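Putative membrane anchored protein (Corynebacterium diphtheriae, PDB 3LSO) is of unknown function but probably sits at the bacterial cell surface, held to the membrane by a transmembrane segment. Local coordinates at residues P109-S114 against N121-A126; P334-E339 against G376-E381; Q410-E415 against F429-Y434. One frame throughout, in Å; residues are numbered along the deposited sequence.

Contact 1: residues P109-S114 against N121-A126; sequences PGLSLS and NDHLKA
The His123 ring meets Pro109 at its edge, where CE1 lies 3.9 Å from Pro109 O near the ring plane. The Leu111 side chain crosses that of the histidine at about a right angle, its CD2 4.2 Å from His123 CE1. Within its own segment the ring is fixed by an in-plane bond: His123 ND1 donates to Asn121 O over 3.1 Å, although this donor stands above the plane of the carbonyl it binds. The link between the two segments is the bond from Asn121 N to Gly110 O (2.7 Å, N-H...O angle 157°). With chi1 at -57°, CG of Asn121 lies beside its own backbone N, and the side chain runs along the Gly110 carbonyl, Asn121 CB 3.3 Å from Gly110 O. Asn121 ND2 comes to 3.4 Å from Ser112 OG. The other end of that amide, OD1, is bonded to the hydroxyls of Ser119, within the hairpin of strands 111-114 and 117-129, and of Ser93, which ties it to strand 87-97. Asn121 thus works through its backbone N, backbone O and side-chain OD1 together, and the imidazole, donating through ND1, is held by a bond to the backbone O of Asn121 at the surface of the N-terminal E-set-like domain.

Contact 2: residues P334-E339 against G376-E381; sequences PIRVYE and GYYDPE
Tyr338 and Tyr378 both place CG beside the backbone N, anti to the carbonyl carbon (chi1 -44° and -56°), and each ring is thereby swung into the gap between strand 335-343 and the loop 376-381. They meet as a T-shaped, edge-to-face pair, with centroids 5.1 Å apart and planes at 76°. Tyr378 supplies the edge: its CD2 stands over one face of Tyr338, offset toward the rim and 3.6 Å from Tyr338 CE1. Tyr402 adds a third ring, packing against both. Further along, the extended chain of Glu339 crosses the Pro380 ring at about a right angle, and Glu339 OE2 comes to 3.3 Å from Pro380 CG and 3.6 Å from Pro380 CD. At the other end, the guanidinium of Arg336 turns an edge to the hydroxyl of Tyr378, too far away to bond, while its NH1 is hydrogen-bonded to Ser403. The Glu339 carboxylate is buried but well supplied: OE2 is bonded to Thr365, and OE1 to Tyr393 and Trp382. Three hydrogen bonds fix its rotation and could stabilise a negative charge there, so the loop is joined to the strand at two places, an aromatic pair and a proline lying against a hydrogen-bonded carboxylate.

Contact 3: residues Q410-E415 against F429-Y434; sequences QTVSAE and FQMGVY
Val412 and Met431 face each other in the interior of a beta sandwich, the first on a four-stranded antiparallel sheet and the second on the mixed sheet opposite. No hydrogen bond joins the two segments, and the nearest CA atoms, those of Val412 and Met431, are 8.6 Å apart, a gap spanned by side chains. Met431, present as selenomethionine, does most of the reaching. Its CG is anti to the backbone N (chi1 -158°) and the chain runs extended to its end, which carries the terminal methyl across to the other layer. There Met431 CE lies 3.5 Å from Val412 CG1 and equally 3.5 Å from Gln410 O, packing alongside one branch of the valine and against the backbone carbonyl two residues earlier in the strand. The two side chains run antiparallel and overlap near their ends. Within the sandwich, Ile340 of strand 335-343 touches both Val412 and Met431, and Ile342 adds to the valine side. Leu328 of strand 321-329 and Ile446 of strand 440-453 also pack against Met431, so that strands neighbouring 410-417 in one sheet and 425-435 in the other meet in the same apolar interior.

From the N terminus, contact 1 comes first and joins the open end of a hairpin within the N-terminal domain, closing a loop of six residues. The chain then passes through a region built on a five-stranded mixed sheet, spanning 203-285, before reaching the C-terminal part. There contact 2 closes a loop of 36 residues and contact 3 one of 14. All three follow in series; none nests in or crosses another. Contact 1 is remote, its centre 86 Å from that of contact 2. The latter two, 14 Å apart between centres, meet in one sheet: Tyr434 O meets both Tyr338 N and Glu339 N in a classic beta bulge, joining strands 335-343 and 425-435, and contact 3 goes on to link that sheet to the one holding 410-417.

Contact 1: residues P109-S114 against N121-A126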
ATOM      1  N   PRO B 109       9.002 -33.400  13.659  1.00 35.33           N
ATOM      2  CA  PRO B 109       8.760 -34.695  14.279  1.00 35.11           C
ATOM      3  C   PRO B 109       7.306 -34.866  14.683  1.00 35.14           C
ATOM      4  O   PRO B 109       6.690 -33.923  15.190  1.00 35.64           O
ATOM      5  CB  PRO B 109       9.675 -34.685  15.507  1.00 35.04           C
ATOM      6  CG  PRO B 109      10.239 -33.290  15.595  1.00 35.14           C
ATOM      7  CD  PRO B 109      10.163 -32.708  14.249  1.00 35.02           C
ATOM      8  N   GLY B 110       6.764 -36.051  14.411  1.00 34.94           N
ATOM      9  CA  GLY B 110       5.404 -36.425  14.766  1.00 34.62           C
ATOM     10  C   GLY B 110       4.264 -35.612  14.170  1.00 34.84           C
ATOM     11  O   GLY B 110       3.136 -35.729  14.621  1.00 35.34           O
ATOM     12  N   LEU B 111       4.525 -34.782  13.170  1.00 34.70           N
ATOM     13  CA  LEU B 111       3.432 -34.087  12.502  1.00 34.80           C
ATOM     14  C   LEU B 111       3.275 -34.507  11.047  1.00 34.92           C
ATOM     15  O   LEU B 111       4.265 -34.759  10.333  1.00 34.85           O
ATOM     16  CB  LEU B 111       3.571 -32.566  12.611  1.00 34.79           C
ATOM     17  CG  LEU B 111       4.057 -31.980  13.938  1.00 35.12           C
ATOM     18  CD1 LEU B 111       4.173 -30.479  13.829  1.00 35.85           C
ATOM     19  CD2 LEU B 111       3.153 -32.330  15.083  1.00 34.99           C
ATOM     20  N   SER B 112       2.018 -34.584  10.621  1.00 34.72           N
ATOM     21  CA  SER B 112       1.690 -34.897   9.238  1.00 34.97           C
ATOM     22  C   SER B 112       0.420 -34.171   8.812  1.00 34.75           C
ATOM     23  O   SER B 112      -0.400 -33.785   9.647  1.00 34.95           O
ATOM     24  CB  SER B 112       1.540 -36.408   9.055  1.00 35.13           C
ATOM     25  OG  SER B 112       0.581 -36.934   9.959  1.00 36.54           O
ATOM     26  N   LEU B 113       0.264 -33.994   7.506  1.00 34.46           N
ATOM     27  CA  LEU B 113      -0.826 -33.224   6.963  1.00 34.47           C
ATOM     28  C   LEU B 113      -1.386 -33.886   5.720  1.00 34.77           C
ATOM     29  O   LEU B 113      -0.831 -33.775   4.634  1.00 34.85           O
ATOM     30  CB  LEU B 113      -0.353 -31.802   6.660  1.00 34.63           C
ATOM     31  CG  LEU B 113      -1.316 -30.704   6.181  1.00 34.40           C
ATOM     32  CD1 LEU B 113      -2.671 -30.790   6.823  1.00 34.39           C
ATOM     33  CD2 LEU B 113      -0.715 -29.369   6.495  1.00 34.70           C
ATOM     34  N   SER B 114      -2.505 -34.569   5.881  1.00 35.54           N
ATOM     35  CA  SER B 114      -3.132 -35.244   4.761  1.00 36.36           C
ATOM     36  C   SER B 114      -4.562 -34.762   4.525  1.00 36.73           C
ATOM     37  O   SER B 114      -5.413 -34.848   5.421  1.00 36.63           O
ATOM     38  CB  SER B 114      -3.111 -36.758   4.981  1.00 36.36           C
ATOM     39  OG  SER B 114      -3.665 -37.432   3.865  1.00 37.17           O
ATOM     40  N   ASN B 121       0.996 -36.334  16.201  1.00 38.16           N
ATOM     41  CA  ASN B 121       1.226 -37.691  16.623  1.00 38.98           C
ATOM     42  C   ASN B 121       2.219 -37.817  17.752  1.00 40.08           C
ATOM     43  O   ASN B 121       3.164 -37.040  17.842  1.00 39.74           O
ATOM     44  CB  ASN B 121       1.636 -38.526  15.426  1.00 38.75           C
ATOM     45  CG  ASN B 121       0.607 -38.481  14.336  1.00 38.39           C
ATOM     46  OD1 ASN B 121      -0.577 -38.632  14.594  1.00 38.56           O
ATOM     47  ND2 ASN B 121       1.043 -38.248  13.114  1.00 39.22           N
ATOM     48  N   ASP B 122       1.954 -38.790  18.630  1.00 41.67           N
ATOM     49  CA  ASP B 122       2.902 -39.287  19.642  1.00 42.99           C
ATOM     50  C   ASP B 122       3.483 -38.169  20.521  1.00 43.58           C
ATOM     51  O   ASP B 122       4.644 -38.201  20.906  1.00 43.82           O
ATOM     52  CB  ASP B 122       4.000 -40.164  18.981  1.00 43.18           C
ATOM     53  CG  ASP B 122       3.417 -41.320  18.094  1.00 44.81           C
ATOM     54  OD1 ASP B 122       2.179 -41.571  18.071  1.00 46.26           O
ATOM     55  OD2 ASP B 122       4.216 -41.995  17.408  1.00 45.05           O
ATOM     56  N   HIS B 123       2.641 -37.185  20.822  1.00 44.60           N
ATOM     57  CA  HIS B 123       2.993 -36.011  21.610  1.00 45.46           C
ATOM     58  C   HIS B 123       2.403 -36.100  23.011  1.00 45.94           C
ATOM     59  O   HIS B 123       2.801 -35.352  23.899  1.00 46.16           O
ATOM     60  CB  HIS B 123       2.430 -34.754  20.935  1.00 45.72           C
ATOM     61  CG  HIS B 123       3.451 -33.945  20.197  1.00 46.86           C
ATOM     62  ND1 HIS B 123       4.139 -34.425  19.101  1.00 47.49           N
ATOM     63  CD2 HIS B 123       3.891 -32.677  20.389  1.00 47.14           C
ATOM     64  CE1 HIS B 123       4.966 -33.495  18.659  1.00 46.66           C
ATOM     65  NE2 HIS B 123       4.833 -32.425  19.422  1.00 46.94           N
ATOM     66  N   LEU B 124       1.434 -36.996  23.190  1.00 46.54           N
ATOM     67  CA  LEU B 124       0.719 -37.139  24.456  1.00 47.13           C
ATOM     68  C   LEU B 124       1.435 -38.062  25.428  1.00 47.63           C
ATOM     69  O   LEU B 124       1.983 -39.085  25.040  1.00 47.54           O
ATOM     70  CB  LEU B 124      -0.692 -37.659  24.199  1.00 46.99           C
ATOM     71  CG  LEU B 124      -1.642 -36.623  23.605  1.00 47.29           C
ATOM     72  CD1 LEU B 124      -2.857 -37.271  22.968  1.00 47.24           C
ATOM     73  CD2 LEU B 124      -2.061 -35.652  24.684  1.00 47.09           C
ATOM     74  N   LYS B 125       1.419 -37.696  26.699  1.00 48.48           N
ATOM     75  CA  LYS B 125       2.070 -38.500  27.729  1.00 49.48           C
ATOM     76  C   LYS B 125       1.055 -38.957  28.785  1.00 50.05           C
ATOM     77  O   LYS B 125       0.320 -38.134  29.348  1.00 50.30           O
ATOM     78  CB  LYS B 125       3.249 -37.719  28.370  1.00 49.14           C
ATOM     79  N   ALA B 126       1.013 -40.264  29.043  1.00 50.58           N
ATOM     80  CA  ALA B 126       0.094 -40.830  30.032  1.00 51.19           C
ATOM     81  C   ALA B 126       0.783 -41.416  31.263  1.00 51.77           C
ATOM     82  O   ALA B 126       1.776 -42.153  31.159  1.00 51.74           O
ATOM     83  CB  ALA B 126      -0.793 -41.879  29.392  1.00 51.04           C
TER

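Contact 2: residues P334-E339 against G376-E381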
ATOM      1  N   PRO B 334       6.605  42.988   8.828  1.00 18.16           N
ATOM      2  CA  PRO B 334       6.179  43.387   7.500  1.00 17.89           C
ATOM      3  C   PRO B 334       7.104  42.889   6.385  1.00 18.29           C
ATOM      4  O   PRO B 334       8.246  42.515   6.632  1.00 18.85           O
ATOM      5  CB  PRO B 334       6.279  44.893   7.574  1.00 17.58           C
ATOM      6  CG  PRO B 334       7.455  45.127   8.459  1.00 17.03           C
ATOM      7  CD  PRO B 334       7.362  44.064   9.495  1.00 18.02           C
ATOM      8  N   ILE B 335       6.605  42.882   5.160  1.00 18.07           N
ATOM      9  CA  ILE B 335       7.433  42.603   4.014  1.00 17.74           C
ATOM     10  C   ILE B 335       7.024  43.606   2.946  1.00 17.41           C
ATOM     11  O   ILE B 335       5.994  44.284   3.094  1.00 17.34           O
ATOM     12  CB  ILE B 335       7.253  41.156   3.484  1.00 17.73           C
ATOM     13  CG1 ILE B 335       5.836  40.936   2.968  1.00 18.19           C
ATOM     14  CG2 ILE B 335       7.583  40.147   4.553  1.00 17.99           C
ATOM     15  CD1 ILE B 335       5.623  39.599   2.250  1.00 20.08           C
ATOM     16  N   ARG B 336       7.827  43.690   1.881  1.00 16.65           N
ATOM     17  CA  ARG B 336       7.575  44.598   0.760  1.00 15.74           C
ATOM     18  C   ARG B 336       7.269  43.814  -0.471  1.00 15.68           C
ATOM     19  O   ARG B 336       8.078  42.980  -0.865  1.00 15.62           O
ATOM     20  CB  ARG B 336       8.803  45.438   0.518  1.00 15.45           C
ATOM     21  CG  ARG B 336       9.278  46.132   1.788  1.00 13.19           C
ATOM     22  CD  ARG B 336       8.487  47.421   1.984  1.00 11.08           C
ATOM     23  NE  ARG B 336       8.820  48.417   0.953  1.00  9.36           N
ATOM     24  CZ  ARG B 336       8.189  49.569   0.825  1.00  8.75           C
ATOM     25  NH1 ARG B 336       7.188  49.855   1.672  1.00  8.59           N
ATOM     26  NH2 ARG B 336       8.556  50.428  -0.120  1.00  6.41           N
ATOM     27  N   VAL B 337       6.089  44.057  -1.055  1.00 15.64           N
ATOM     28  CA  VAL B 337       5.649  43.387  -2.278  1.00 15.42           C
ATOM     29  C   VAL B 337       5.192  44.454  -3.255  1.00 16.36           C
ATOM     30  O   VAL B 337       4.355  45.297  -2.926  1.00 17.06           O
ATOM     31  CB  VAL B 337       4.460  42.414  -2.013  1.00 15.59           C
ATOM     32  CG1 VAL B 337       3.824  41.914  -3.320  1.00 13.36           C
ATOM     33  CG2 VAL B 337       4.875  41.231  -1.147  1.00 15.61           C
ATOM     34  N   TYR B 338       5.729  44.404  -4.464  1.00 16.73           N
ATOM     35  CA  TYR B 338       5.411  45.371  -5.491  1.00 16.48           C
ATOM     36  C   TYR B 338       4.338  44.874  -6.445  1.00 16.88           C
ATOM     37  O   TYR B 338       3.280  45.468  -6.482  1.00 17.77           O
ATOM     38  CB  TYR B 338       6.682  45.743  -6.244  1.00 16.33           C
ATOM     39  CG  TYR B 338       7.859  45.973  -5.323  1.00 17.51           C
ATOM     40  CD1 TYR B 338       7.739  46.842  -4.233  1.00 14.68           C
ATOM     41  CD2 TYR B 338       9.097  45.327  -5.531  1.00 18.56           C
ATOM     42  CE1 TYR B 338       8.774  47.080  -3.380  1.00 13.09           C
ATOM     43  CE2 TYR B 338      10.167  45.568  -4.653  1.00 18.15           C
ATOM     44  CZ  TYR B 338       9.969  46.459  -3.574  1.00 16.37           C
ATOM     45  OH  TYR B 338      10.960  46.750  -2.677  1.00 17.41           O
ATOM     46  N   GLU B 339       4.610  43.839  -7.253  1.00 16.77           N
ATOM     47  CA  GLU B 339       3.593  43.285  -8.172  1.00 16.73           C
ATOM     48  C   GLU B 339       3.226  41.889  -7.815  1.00 16.08           C
ATOM     49  O   GLU B 339       4.070  41.106  -7.371  1.00 16.16           O
ATOM     50  CB  GLU B 339       4.106  43.180  -9.588  1.00 16.73           C
ATOM     51  CG  GLU B 339       3.398  43.991 -10.582  1.00 17.38           C
ATOM     52  CD  GLU B 339       3.988  43.752 -11.949  1.00 18.65           C
ATOM     53  OE1 GLU B 339       4.213  42.554 -12.318  1.00 14.16           O
ATOM     54  OE2 GLU B 339       4.259  44.768 -12.631  1.00 20.42           O
ATOM     55  N   GLY B 376       6.664  56.442  -7.770  1.00 17.59           N
ATOM     56  CA  GLY B 376       6.522  55.525  -6.685  1.00 16.73           C
ATOM     57  C   GLY B 376       5.857  54.223  -7.042  1.00 16.57           C
ATOM     58  O   GLY B 376       5.543  53.475  -6.145  1.00 17.92           O
ATOM     59  N   TYR B 377       5.632  53.923  -8.320  1.00 15.33           N
ATOM     60  CA  TYR B 377       5.350  52.541  -8.706  1.00 14.38           C
ATOM     61  C   TYR B 377       6.604  52.011  -9.331  1.00 14.26           C
ATOM     62  O   TYR B 377       7.193  52.681 -10.177  1.00 14.29           O
ATOM     63  CB  TYR B 377       4.188  52.424  -9.695  1.00 13.95           C
ATOM     64  CG  TYR B 377       2.845  52.695  -9.063  1.00 14.03           C
ATOM     65  CD1 TYR B 377       2.364  53.998  -8.978  1.00 15.38           C
ATOM     66  CD2 TYR B 377       2.059  51.678  -8.539  1.00 12.59           C
ATOM     67  CE1 TYR B 377       1.158  54.297  -8.399  1.00 13.50           C
ATOM     68  CE2 TYR B 377       0.813  51.981  -7.947  1.00 14.17           C
ATOM     69  CZ  TYR B 377       0.382  53.306  -7.891  1.00 14.17           C
ATOM     70  OH  TYR B 377      -0.817  53.702  -7.342  1.00 14.14           O
ATOM     71  N   TYR B 378       7.027  50.820  -8.925  1.00 13.93           N
ATOM     72  CA  TYR B 378       8.308  50.289  -9.396  1.00 13.89           C
ATOM     73  C   TYR B 378       8.175  49.333 -10.576  1.00 14.55           C
ATOM     74  O   TYR B 378       7.458  48.353 -10.502  1.00 14.15           O
ATOM     75  CB  TYR B 378       9.082  49.577  -8.274  1.00 13.84           C
ATOM     76  CG  TYR B 378       9.378  50.372  -7.012  1.00 11.41           C
ATOM     77  CD1 TYR B 378       9.628  51.741  -7.054  1.00  7.05           C
ATOM     78  CD2 TYR B 378       9.445  49.728  -5.777  1.00 10.58           C
ATOM     79  CE1 TYR B 378       9.900  52.442  -5.918  1.00  5.84           C
ATOM     80  CE2 TYR B 378       9.741  50.438  -4.608  1.00  8.03           C
ATOM     81  CZ  TYR B 378       9.955  51.785  -4.699  1.00  7.31           C
ATOM     82  OH  TYR B 378      10.219  52.489  -3.559  1.00  8.37           O
ATOM     83  N   ASP B 379       8.922  49.617 -11.636  1.00 15.65           N
ATOM     84  CA  ASP B 379       8.940  48.828 -12.865  1.00 17.19           C
ATOM     85  C   ASP B 379       9.656  47.498 -12.599  1.00 17.59           C
ATOM     86  O   ASP B 379      10.853  47.501 -12.255  1.00 18.61           O
ATOM     87  CB  ASP B 379       9.703  49.645 -13.933  1.00 17.78           C
ATOM     88  CG  ASP B 379       9.579  49.090 -15.346  1.00 20.01           C
ATOM     89  OD1 ASP B 379       9.279  47.891 -15.526  1.00 22.57           O
ATOM     90  OD2 ASP B 379       9.803  49.874 -16.297  1.00 23.25           O
ATOM     91  N   PRO B 380       8.954  46.357 -12.753  1.00 17.34           N
ATOM     92  CA  PRO B 380       9.573  45.064 -12.529  1.00 17.17           C
ATOM     93  C   PRO B 380      10.535  44.702 -13.639  1.00 17.47           C
ATOM     94  O   PRO B 380      11.317  43.775 -13.500  1.00 17.39           O
ATOM     95  CB  PRO B 380       8.395  44.114 -12.567  1.00 16.99           C
ATOM     96  CG  PRO B 380       7.472  44.742 -13.468  1.00 17.66           C
ATOM     97  CD  PRO B 380       7.546  46.199 -13.125  1.00 17.85           C
ATOM     98  N   GLU B 381      10.469  45.422 -14.743  1.00 18.14           N
ATOM     99  CA  GLU B 381      11.422  45.241 -15.830  1.00 19.12           C
ATOM    100  C   GLU B 381      11.607  43.776 -16.216  1.00 19.10           C
ATOM    101  O   GLU B 381      12.740  43.246 -16.203  1.00 19.60           O
ATOM    102  CB  GLU B 381      12.753  45.891 -15.497  1.00 18.96           C
ATOM    103  CG  GLU B 381      12.707  47.390 -15.642  1.00 21.79           C
ATOM    104  CD  GLU B 381      13.980  48.065 -15.169  1.00 24.98           C
ATOM    105  OE1 GLU B 381      14.817  47.406 -14.510  1.00 25.79           O
ATOM    106  OE2 GLU B 381      14.133  49.272 -15.447  1.00 26.92           O
TER

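Contact 3: residues Q410-E415 against F429-Y434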
ATOM      1  N   GLN B 410      -1.820  37.601   0.413  1.00 15.19           N
ATOM      2  CA  GLN B 410      -1.946  38.622  -0.639  1.00 15.56           C
ATOM      3  C   GLN B 410      -2.448  37.934  -1.923  1.00 16.20           C
ATOM      4  O   GLN B 410      -1.733  37.165  -2.538  1.00 17.57           O
ATOM      5  CB  GLN B 410      -0.600  39.300  -0.910  1.00 15.27           C
ATOM      6  CG  GLN B 410       0.197  39.754   0.329  1.00 16.07           C
ATOM      7  CD  GLN B 410      -0.497  40.832   1.148  1.00 16.55           C
ATOM      8  OE1 GLN B 410      -1.131  40.554   2.157  1.00 16.49           O
ATOM      9  NE2 GLN B 410      -0.369  42.068   0.719  1.00 18.27           N
ATOM     10  N   THR B 411      -3.675  38.190  -2.335  1.00 16.31           N
ATOM     11  CA  THR B 411      -4.324  37.361  -3.340  1.00 16.60           C
ATOM     12  C   THR B 411      -4.684  38.114  -4.622  1.00 17.26           C
ATOM     13  O   THR B 411      -5.225  39.223  -4.599  1.00 18.27           O
ATOM     14  CB  THR B 411      -5.588  36.727  -2.745  1.00 16.13           C
ATOM     15  OG1 THR B 411      -5.226  35.983  -1.576  1.00 16.78           O
ATOM     16  CG2 THR B 411      -6.255  35.799  -3.717  1.00 16.37           C
ATOM     17  N   VAL B 412      -4.385  37.509  -5.755  1.00 17.17           N
ATOM     18  CA  VAL B 412      -4.959  37.986  -6.979  1.00 17.82           C
ATOM     19  C   VAL B 412      -5.860  36.860  -7.547  1.00 17.64           C
ATOM     20  O   VAL B 412      -5.518  35.674  -7.471  1.00 18.76           O
ATOM     21  CB  VAL B 412      -3.847  38.410  -7.910  1.00 18.03           C
ATOM     22  CG1 VAL B 412      -2.723  37.438  -7.816  1.00 18.19           C
ATOM     23  CG2 VAL B 412      -4.346  38.497  -9.327  1.00 20.81           C
ATOM     24  N   SER B 413      -7.036  37.220  -8.035  1.00 16.62           N
ATOM     25  CA  SER B 413      -7.918  36.261  -8.700  1.00 15.50           C
ATOM     26  C   SER B 413      -8.438  36.792 -10.020  1.00 15.00           C
ATOM     27  O   SER B 413      -8.524  38.005 -10.240  1.00 13.99           O
ATOM     28  CB  SER B 413      -9.082  35.859  -7.801  1.00 15.76           C
ATOM     29  OG  SER B 413      -9.881  36.965  -7.434  1.00 16.31           O
ATOM     30  N   ALA B 414      -8.751  35.884 -10.924  1.00 14.98           N
ATOM     31  CA  ALA B 414      -9.175  36.314 -12.244  1.00 15.94           C
ATOM     32  C   ALA B 414      -9.857  35.174 -12.951  1.00 16.46           C
ATOM     33  O   ALA B 414      -9.941  34.080 -12.412  1.00 16.84           O
ATOM     34  CB  ALA B 414      -7.977  36.808 -13.052  1.00 15.70           C
ATOM     35  N   GLU B 415     -10.337  35.418 -14.164  1.00 16.89           N
ATOM     36  CA  GLU B 415     -10.940  34.341 -14.920  1.00 17.12           C
ATOM     37  C   GLU B 415     -10.272  34.176 -16.235  1.00 16.24           C
ATOM     38  O   GLU B 415      -9.884  35.158 -16.866  1.00 16.12           O
ATOM     39  CB  GLU B 415     -12.416  34.573 -15.125  1.00 17.53           C
ATOM     40  CG  GLU B 415     -13.163  34.496 -13.822  1.00 22.79           C
ATOM     41  CD  GLU B 415     -14.671  34.498 -14.011  1.00 29.00           C
ATOM     42  OE1 GLU B 415     -15.145  34.267 -15.165  1.00 29.26           O
ATOM     43  OE2 GLU B 415     -15.372  34.738 -12.994  1.00 30.97           O
ATOM     44  N   PHE B 429      -1.546  27.142 -13.142  1.00 15.25           N
ATOM     45  CA  PHE B 429      -1.308  28.563 -13.239  1.00 15.53           C
ATOM     46  C   PHE B 429      -0.083  28.980 -12.420  1.00 16.21           C
ATOM     47  O   PHE B 429       0.341  28.265 -11.500  1.00 16.84           O
ATOM     48  CB  PHE B 429      -2.559  29.312 -12.828  1.00 15.16           C
ATOM     49  CG  PHE B 429      -3.687  29.109 -13.772  1.00 15.46           C
ATOM     50  CD1 PHE B 429      -3.944  30.022 -14.769  1.00 13.97           C
ATOM     51  CD2 PHE B 429      -4.475  27.970 -13.701  1.00 18.11           C
ATOM     52  CE1 PHE B 429      -4.973  29.834 -15.651  1.00 13.42           C
ATOM     53  CE2 PHE B 429      -5.530  27.777 -14.602  1.00 15.86           C
ATOM     54  CZ  PHE B 429      -5.769  28.713 -15.572  1.00 13.81           C
ATOM     55  N   GLN B 430       0.504  30.120 -12.761  1.00 16.31           N
ATOM     56  CA  GLN B 430       1.630  30.631 -11.997  1.00 16.80           C
ATOM     57  C   GLN B 430       1.282  31.950 -11.380  1.00 17.17           C
ATOM     58  O   GLN B 430       0.390  32.655 -11.874  1.00 18.00           O
ATOM     59  CB  GLN B 430       2.829  30.830 -12.918  1.00 16.61           C
ATOM     60  CG  GLN B 430       3.342  29.534 -13.558  1.00 16.68           C
ATOM     61  CD  GLN B 430       4.508  29.769 -14.495  1.00 16.44           C
ATOM     62  OE1 GLN B 430       4.532  30.734 -15.256  1.00 16.50           O
ATOM     63  NE2 GLN B 430       5.489  28.887 -14.439  1.00 18.05           N
HETATM   64  N   MSE B 431       1.993  32.318 -10.320  1.00 17.53           N
HETATM   65  CA  MSE B 431       1.967  33.716  -9.833  1.00 17.62           C
HETATM   66  C   MSE B 431       3.258  34.389 -10.239  1.00 17.56           C
HETATM   67  O   MSE B 431       4.356  33.820 -10.049  1.00 18.21           O
HETATM   68  CB  MSE B 431       1.833  33.791  -8.314  1.00 17.64           C
HETATM   69  CG  MSE B 431       1.270  35.132  -7.794  1.00 19.66           C
HETATM   70 SE   MSE B 431       1.135  35.085  -5.856  0.75 22.30          SE
HETATM   71  CE  MSE B 431      -0.215  36.414  -5.622  1.00 20.49           C
ATOM     72  N   GLY B 432       3.129  35.577 -10.818  1.00 17.24           N
ATOM     73  CA  GLY B 432       4.267  36.474 -11.047  1.00 17.61           C
ATOM     74  C   GLY B 432       4.449  37.298  -9.772  1.00 18.35           C
ATOM     75  O   GLY B 432       3.456  37.744  -9.188  1.00 18.89           O
ATOM     76  N   VAL B 433       5.685  37.463  -9.297  1.00 17.81           N
ATOM     77  CA  VAL B 433       5.911  38.300  -8.125  1.00 17.85           C
ATOM     78  C   VAL B 433       7.115  39.189  -8.316  1.00 17.53           C
ATOM     79  O   VAL B 433       8.102  38.794  -8.930  1.00 17.30           O
ATOM     80  CB  VAL B 433       6.119  37.483  -6.851  1.00 17.68           C
ATOM     81  CG1 VAL B 433       4.927  36.670  -6.600  1.00 20.55           C
ATOM     82  CG2 VAL B 433       7.283  36.543  -7.023  1.00 18.40           C
ATOM     83  N   TYR B 434       7.030  40.389  -7.766  1.00 16.89           N
ATOM     84  CA  TYR B 434       8.163  41.292  -7.724  1.00 16.52           C
ATOM     85  C   TYR B 434       8.042  41.853  -6.327  1.00 16.86           C
ATOM     86  O   TYR B 434       7.017  42.500  -6.013  1.00 16.85           O
ATOM     87  CB  TYR B 434       8.015  42.389  -8.788  1.00 16.07           C
ATOM     88  CG  TYR B 434       9.019  43.503  -8.731  1.00 15.82           C
ATOM     89  CD1 TYR B 434      10.372  43.250  -8.429  1.00 17.27           C
ATOM     90  CD2 TYR B 434       8.638  44.823  -9.003  1.00 15.87           C
ATOM     91  CE1 TYR B 434      11.309  44.295  -8.373  1.00 15.67           C
ATOM     92  CE2 TYR B 434       9.575  45.884  -8.960  1.00 16.13           C
ATOM     93  CZ  TYR B 434      10.891  45.597  -8.641  1.00 16.76           C
ATOM     94  OH  TYR B 434      11.806  46.593  -8.613  1.00 19.95           O
TER